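Local coordinates for protein N-acetylneuraminic acid (Sialic acid) synthetase (Leptospira borgpetersenii serovar Hardjo-bovis, PDB 6NCS) that probably makes sialic acid or its 9-phosphate, as a manganese-binding member of the NeuB family built on a TIM barrel, at residues I47-Q61 and L92-T106. Sequence-based numbering, arbitrary orientation. Where two conformers were deposited one is given.
With CIT (citric acid), chain D.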
loop_
_atom_site.group_PDB
_atom_site.type_symbol
_atom_site.label_atom_id
_atom_site.label_comp_id
_atom_site.label_asym_id
_atom_site.label_seq_id
_atom_site.Cartn_x
_atom_site.Cartn_y
_atom_site.Cartn_z
ATOM N N ILE A 47 6.629 0.203 29.517
ATOM C CA ILE A 47 7.699 0.993 28.909
ATOM C C ILE A 47 8.902 0.109 28.605
ATOM O O ILE A 47 9.453 0.143 27.498
ATOM C CB ILE A 47 8.103 2.157 29.826
ATOM C CG1 ILE A 47 6.967 3.167 30.000
ATOM C CG2 ILE A 47 9.348 2.842 29.272
ATOM C CD1 ILE A 47 7.264 4.202 31.099
ATOM N N ASP A 48 9.355 -0.661 29.603
ATOM C CA ASP A 48 10.509 -1.540 29.405
ATOM C C ASP A 48 10.327 -2.435 28.189
ATOM O O ASP A 48 11.222 -2.548 27.341
ATOM C CB ASP A 48 10.738 -2.419 30.638
ATOM C CG ASP A 48 11.082 -1.629 31.887
ATOM O OD1 ASP A 48 11.382 -0.422 31.799
ATOM O OD2 ASP A 48 11.051 -2.244 32.975
ATOM N N GLU A 49 9.167 -3.094 28.086
ATOM C CA GLU A 49 9.002 -4.081 27.031
ATOM C C GLU A 49 8.722 -3.435 25.677
ATOM O O GLU A 49 9.050 -4.024 24.636
ATOM C CB GLU A 49 7.911 -5.077 27.432
ATOM C CG GLU A 49 8.292 -5.788 28.729
ATOM C CD GLU A 49 7.505 -7.055 29.005
ATOM O OE1 GLU A 49 6.962 -7.653 28.057
ATOM O OE2 GLU A 49 7.444 -7.464 30.186
ATOM N N ALA A 50 8.144 -2.229 25.669
ATOM C CA ALA A 50 7.998 -1.482 24.418
ATOM C C ALA A 50 9.348 -1.019 23.901
ATOM O O ALA A 50 9.582 -0.992 22.686
ATOM C CB ALA A 50 7.077 -0.276 24.616
ATOM N N ALA A 51 10.244 -0.630 24.806
ATOM C CA ALA A 51 11.582 -0.250 24.376
ATOM C C ALA A 51 12.331 -1.460 23.844
ATOM O O ALA A 51 13.030 -1.371 22.828
ATOM C CB ALA A 51 12.337 0.415 25.531
ATOM N N ASP A 52 12.161 -2.613 24.495
ATOM C CA ASP A 52 12.798 -3.834 24.015
ATOM C C ASP A 52 12.282 -4.241 22.637
ATOM O O ASP A 52 13.036 -4.826 21.848
ATOM C CB ASP A 52 12.583 -4.959 25.028
ATOM C CG ASP A 52 13.163 -6.276 24.566
ATOM O OD1 ASP A 52 14.407 -6.408 24.549
ATOM O OD2 ASP A 52 12.373 -7.181 24.220
ATOM N N ALA A 53 11.013 -3.949 22.331
ATOM C CA ALA A 53 10.426 -4.240 21.023
ATOM C C ALA A 53 10.869 -3.257 19.948
ATOM O O ALA A 53 10.598 -3.501 18.762
ATOM C CB ALA A 53 8.898 -4.234 21.110
ATOM N N LYS A 54 11.541 -2.174 20.351
ATOM C CA LYS A 54 12.098 -1.130 19.483
ATOM C C LYS A 54 11.011 -0.233 18.882
ATOM O O LYS A 54 11.201 0.350 17.807
ATOM C CB LYS A 54 12.989 -1.709 18.375
ATOM C CG LYS A 54 14.101 -2.661 18.857
ATOM C CD LYS A 54 14.984 -2.010 19.899
ATOM C CE LYS A 54 15.989 -3.001 20.462
ATOM N NZ LYS A 54 16.561 -2.512 21.747
ATOM N N ALA A 55 9.885 -0.083 19.575
ATOM C CA ALA A 55 8.954 0.987 19.242
ATOM C C ALA A 55 9.628 2.339 19.426
ATOM O O ALA A 55 10.499 2.509 20.287
ATOM C CB ALA A 55 7.705 0.912 20.136
ATOM N N ASN A 56 9.225 3.318 18.608
ATOM C CA ASN A 56 9.844 4.639 18.728
ATOM C C ASN A 56 9.322 5.403 19.929
ATOM O O ASN A 56 10.060 6.198 20.534
ATOM C CB ASN A 56 9.607 5.474 17.466
ATOM C CG ASN A 56 10.172 4.829 16.230
ATOM O OD1 ASN A 56 9.479 4.103 15.520
ATOM N ND2 ASN A 56 11.445 5.096 15.952
ATOM N N ALA A 57 8.064 5.178 20.287
ATOM C CA ALA A 57 7.429 5.964 21.330
ATOM C C ALA A 57 6.406 5.107 22.058
ATOM O O ALA A 57 5.873 4.147 21.496
ATOM C CB ALA A 57 6.764 7.215 20.741
ATOM N N ILE A 58 6.135 5.461 23.316
ATOM C CA ILE A 58 5.014 4.888 24.054
ATOM C C ILE A 58 4.140 6.032 24.560
ATOM O O ILE A 58 4.644 7.055 25.042
ATOM C CB ILE A 58 5.484 3.956 25.197
ATOM C CG1 ILE A 58 4.292 3.308 25.901
ATOM C CG2 ILE A 58 6.406 4.696 26.191
ATOM C CD1 ILE A 58 4.659 2.135 26.800
ATOM N N LYS A 59 2.823 5.868 24.409
ATOM C CA LYS A 59 1.859 6.935 24.626
ATOM C C LYS A 59 0.887 6.544 25.735
ATOM O O LYS A 59 0.430 5.399 25.794
ATOM C CB LYS A 59 1.083 7.235 23.332
ATOM C CG LYS A 59 0.273 8.518 23.376
ATOM C CD LYS A 59 -0.576 8.670 22.114
ATOM C CE LYS A 59 -1.795 7.787 22.212
ATOM N NZ LYS A 59 -2.408 8.044 23.561
ATOM N N PHE A 60 0.573 7.502 26.608
ATOM C CA PHE A 60 -0.372 7.317 27.707
ATOM C C PHE A 60 -1.531 8.302 27.528
ATOM O O PHE A 60 -1.592 9.035 26.539
ATOM C CB PHE A 60 0.351 7.462 29.062
ATOM C CG PHE A 60 1.318 6.331 29.353
ATOM C CD1 PHE A 60 0.913 5.223 30.083
ATOM C CD2 PHE A 60 2.620 6.364 28.866
ATOM C CE1 PHE A 60 1.793 4.162 30.336
ATOM C CE2 PHE A 60 3.508 5.314 29.111
ATOM C CZ PHE A 60 3.094 4.214 29.851
ATOM N N GLN A 61 -2.488 8.287 28.453
ATOM C CA GLN A 61 -3.651 9.170 28.384
ATOM C C GLN A 61 -3.754 9.973 29.670
ATOM O O GLN A 61 -3.666 9.405 30.764
ATOM C CB GLN A 61 -4.953 8.390 28.154
ATOM C CG GLN A 61 -4.984 7.711 26.781
ATOM C CD GLN A 61 -6.249 6.918 26.524
ATOM O OE1 GLN A 61 -7.251 7.065 27.219
ATOM N NE2 GLN A 61 -6.195 6.045 25.520
ATOM N N LEU A 92 7.033 7.908 34.668
ATOM C CA LEU A 92 6.968 7.235 33.372
ATOM C C LEU A 92 7.869 7.909 32.343
ATOM O O LEU A 92 8.536 7.229 31.554
ATOM C CB LEU A 92 5.529 7.193 32.867
ATOM C CG LEU A 92 4.560 6.399 33.755
ATOM C CD1 LEU A 92 3.132 6.523 33.214
ATOM C CD2 LEU A 92 4.971 4.937 33.849
ATOM N N LYS A 93 7.904 9.242 32.331
ATOM C CA LYS A 93 8.812 9.939 31.425
ATOM C C LYS A 93 10.269 9.608 31.742
ATOM O O LYS A 93 11.092 9.432 30.830
ATOM C CB LYS A 93 8.562 11.446 31.503
ATOM C CG LYS A 93 9.368 12.278 30.516
ATOM C CD LYS A 93 8.810 13.696 30.442
ATOM C CE LYS A 93 9.670 14.607 29.570
ATOM N NZ LYS A 93 10.956 14.959 30.220
ATOM N N GLU A 94 10.599 9.499 33.030
ATOM C CA GLU A 94 11.975 9.210 33.424
ATOM C C GLU A 94 12.389 7.809 32.990
ATOM O O GLU A 94 13.490 7.615 32.459
ATOM C CB GLU A 94 12.130 9.375 34.936
ATOM C CG GLU A 94 13.315 8.619 35.536
ATOM C CD GLU A 94 13.361 8.700 37.058
ATOM O OE1 GLU A 94 14.010 9.625 37.591
ATOM O OE2 GLU A 94 12.739 7.841 37.720
ATOM N N ARG A 95 11.522 6.820 33.208
ATOM C CA ARG A 95 11.828 5.463 32.763
ATOM C C ARG A 95 11.958 5.404 31.249
ATOM O O ARG A 95 12.824 4.696 30.717
ATOM C CB ARG A 95 10.750 4.484 33.234
ATOM C CG ARG A 95 10.917 3.063 32.676
ATOM C CD ARG A 95 12.120 2.349 33.283
ATOM N NE ARG A 95 11.936 2.171 34.712
ATOM C CZ ARG A 95 11.299 1.144 35.264
ATOM N NH1 ARG A 95 10.804 0.181 34.502
ATOM N NH2 ARG A 95 11.161 1.076 36.582
ATOM N N SER A 96 11.110 6.151 30.538
ATOM C CA SER A 96 11.190 6.175 29.080
ATOM C C SER A 96 12.533 6.731 28.613
ATOM O O SER A 96 13.165 6.178 27.706
ATOM C CB SER A 96 10.030 6.988 28.507
ATOM O OG SER A 96 8.784 6.371 28.810
ATOM N N GLN A 97 12.994 7.824 29.221
ATOM C CA GLN A 97 14.287 8.375 28.831
ATOM C C GLN A 97 15.407 7.381 29.106
ATOM O O GLN A 97 16.330 7.234 28.296
ATOM C CB GLN A 97 14.540 9.697 29.557
ATOM C CG GLN A 97 13.458 10.723 29.294
ATOM C CD GLN A 97 13.821 12.116 29.752
ATOM O OE1 GLN A 97 12.952 12.886 30.153
ATOM N NE2 GLN A 97 15.101 12.456 29.675
ATOM N N LYS A 98 15.335 6.686 30.244
ATOM C CA LYS A 98 16.353 5.702 30.602
ATOM C C LYS A 98 16.403 4.555 29.603
ATOM O O LYS A 98 17.480 4.013 29.325
ATOM C CB LYS A 98 16.075 5.174 32.012
ATOM C CG LYS A 98 16.956 4.021 32.467
ATOM C CD LYS A 98 16.742 3.743 33.953
ATOM C CE LYS A 98 17.247 2.366 34.352
ATOM N NZ LYS A 98 16.180 1.322 34.281
ATOM N N LYS A 99 15.256 4.173 29.053
ATOM C CA LYS A 99 15.163 3.056 28.121
ATOM C C LYS A 99 15.225 3.495 26.661
ATOM O O LYS A 99 15.036 2.662 25.769
ATOM C CB LYS A 99 13.880 2.264 28.386
ATOM C CG LYS A 99 13.856 1.540 29.740
ATOM C CD LYS A 99 15.119 0.733 29.953
ATOM C CE LYS A 99 14.994 -0.204 31.141
ATOM N NZ LYS A 99 14.578 -1.572 30.713
ATOM N N ASN A 100 15.474 4.784 26.409
ATOM C CA ASN A 100 15.614 5.320 25.054
ATOM C C ASN A 100 14.364 5.075 24.210
ATOM O O ASN A 100 14.447 4.641 23.062
ATOM C CB ASN A 100 16.846 4.739 24.354
ATOM C CG ASN A 100 18.132 5.082 25.059
ATOM O OD1 ASN A 100 18.350 6.227 25.452
ATOM N ND2 ASN A 100 18.993 4.087 25.230
ATOM N N ILE A 101 13.197 5.355 24.784
ATOM C CA ILE A 101 11.955 5.358 24.027
ATOM C C ILE A 101 11.268 6.680 24.336
ATOM O O ILE A 101 11.390 7.202 25.449
ATOM C CB ILE A 101 11.061 4.137 24.355
ATOM C CG1 ILE A 101 9.808 4.125 23.472
ATOM C CG2 ILE A 101 10.696 4.091 25.833
ATOM C CD1 ILE A 101 9.031 2.801 23.502
ATOM N N LEU A 102 10.620 7.269 23.339
ATOM C CA LEU A 102 9.981 8.565 23.559
ATOM C C LEU A 102 8.689 8.399 24.363
ATOM O O LEU A 102 7.882 7.517 24.075
ATOM C CB LEU A 102 9.709 9.245 22.220
ATOM C CG LEU A 102 9.097 10.646 22.237
ATOM C CD1 LEU A 102 9.727 11.509 23.317
ATOM C CD2 LEU A 102 9.294 11.281 20.870
ATOM N N PHE A 103 8.503 9.235 25.388
ATOM C CA PHE A 103 7.266 9.255 26.173
ATOM C C PHE A 103 6.399 10.425 25.722
ATOM O O PHE A 103 6.906 11.535 25.563
ATOM C CB PHE A 103 7.566 9.400 27.673
ATOM C CG PHE A 103 6.370 9.801 28.503
ATOM C CD1 PHE A 103 5.529 8.838 29.050
ATOM C CD2 PHE A 103 6.074 11.144 28.731
ATOM C CE1 PHE A 103 4.430 9.201 29.808
ATOM C CE2 PHE A 103 4.967 11.507 29.485
ATOM C CZ PHE A 103 4.150 10.538 30.018
ATOM N N PHE A 104 5.100 10.190 25.528
ATOM C CA PHE A 104 4.161 11.310 25.437
ATOM C C PHE A 104 2.772 10.812 25.817
ATOM O O PHE A 104 2.600 9.681 26.272
ATOM C CB PHE A 104 4.212 12.020 24.066
ATOM C CG PHE A 104 3.667 11.239 22.887
ATOM C CD1 PHE A 104 4.256 10.051 22.458
ATOM C CD2 PHE A 104 2.630 11.769 22.125
ATOM C CE1 PHE A 104 3.761 9.375 21.336
ATOM C CE2 PHE A 104 2.153 11.109 20.998
ATOM C CZ PHE A 104 2.711 9.910 20.612
ATOM N N ALA A 105 1.783 11.693 25.700
ATOM C CA ALA A 105 0.455 11.329 26.159
ATOM C C ALA A 105 -0.595 12.136 25.414
ATOM O O ALA A 105 -0.299 13.145 24.768
ATOM C CB ALA A 105 0.298 11.543 27.672
ATOM N N THR A 106 -1.825 11.658 25.517
ATOM C CA THR A 106 -2.984 12.340 24.966
ATOM C C THR A 106 -3.654 13.111 26.083
ATOM O O THR A 106 -4.225 12.481 26.977
ATOM C CB THR A 106 -3.955 11.324 24.381
ATOM O OG1 THR A 106 -3.294 10.589 23.351
ATOM C CG2 THR A 106 -5.187 12.011 23.818
HETATM C C1 CIT D . -5.571 8.559 21.904
HETATM O O1 CIT D . -4.652 8.836 22.688
HETATM O O2 CIT D . -5.380 8.730 20.684
HETATM C C2 CIT D . -6.871 8.029 22.461
HETATM C C3 CIT D . -7.412 6.787 21.746
HETATM O O7 CIT D . -6.427 5.712 21.755
HETATM C C4 CIT D . -8.655 6.372 22.518
HETATM C C5 CIT D . -9.216 5.039 22.080
HETATM O O3 CIT D . -10.134 4.537 22.764
HETATM O O4 CIT D . -8.804 4.431 21.059
HETATM C C6 CIT D . -7.853 7.121 20.324
HETATM O O5 CIT D . -8.460 8.187 20.081
HETATM O O6 CIT D . -7.618 6.327 19.377
HETATM O O HOH W 1 13.876 -2.213 28.121
HETATM O O HOH W 2 13.064 2.274 21.513
#
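Five backbone hydrogen bonds knit strand 57-61 to strand 102-106 in parallel register, from Leu102 N on Asn56 O to Thr106 N on Phe60 O (2.8 Å) at the far end. Ala57, Lys59, Phe104 and Thr106 turn to one face of this sheet, the interior of the TIM barrel; Ile58, Phe60 and Phe103 turn to the other, under the helices.

Apolar packing fills that helix side. Leu92 sets CD1 over the centre of the Phe60 ring, 3.9 Å from its centroid, while its CD2 meets Ile47 CD1. Ile101, with CG1 anti to the backbone N (chi1 -176°), sends CD1 among Ala50, Ala55 and Ile58 and leaves CG2 against Ile47 and Ala51.

On the partly exposed flank, Arg95 NH1 donates to Asp48 OD1 (2.8 Å) on its syn side, carboxylate and guanidinium planes only 19° apart; Lys99 NZ makes a longer salt bridge to the same oxygen and shares a water with Asp48 O.

Lys59 lays CG over the Phe104 face, then bends at chi3 (78°) to bring NZ, also paired with Glu31, within 2.5 Å of O1 on a citrate, probably from crystallisation; Thr106 OG1 is doubtfully close to that oxygen. Manganese lies about 6 Å from the Gln61 side chain. These neighbouring helix-loop-strand segments thus bury an apolar layer edged by a salt-bridge network, with a lysine end consistent with a pocket that can take an anion.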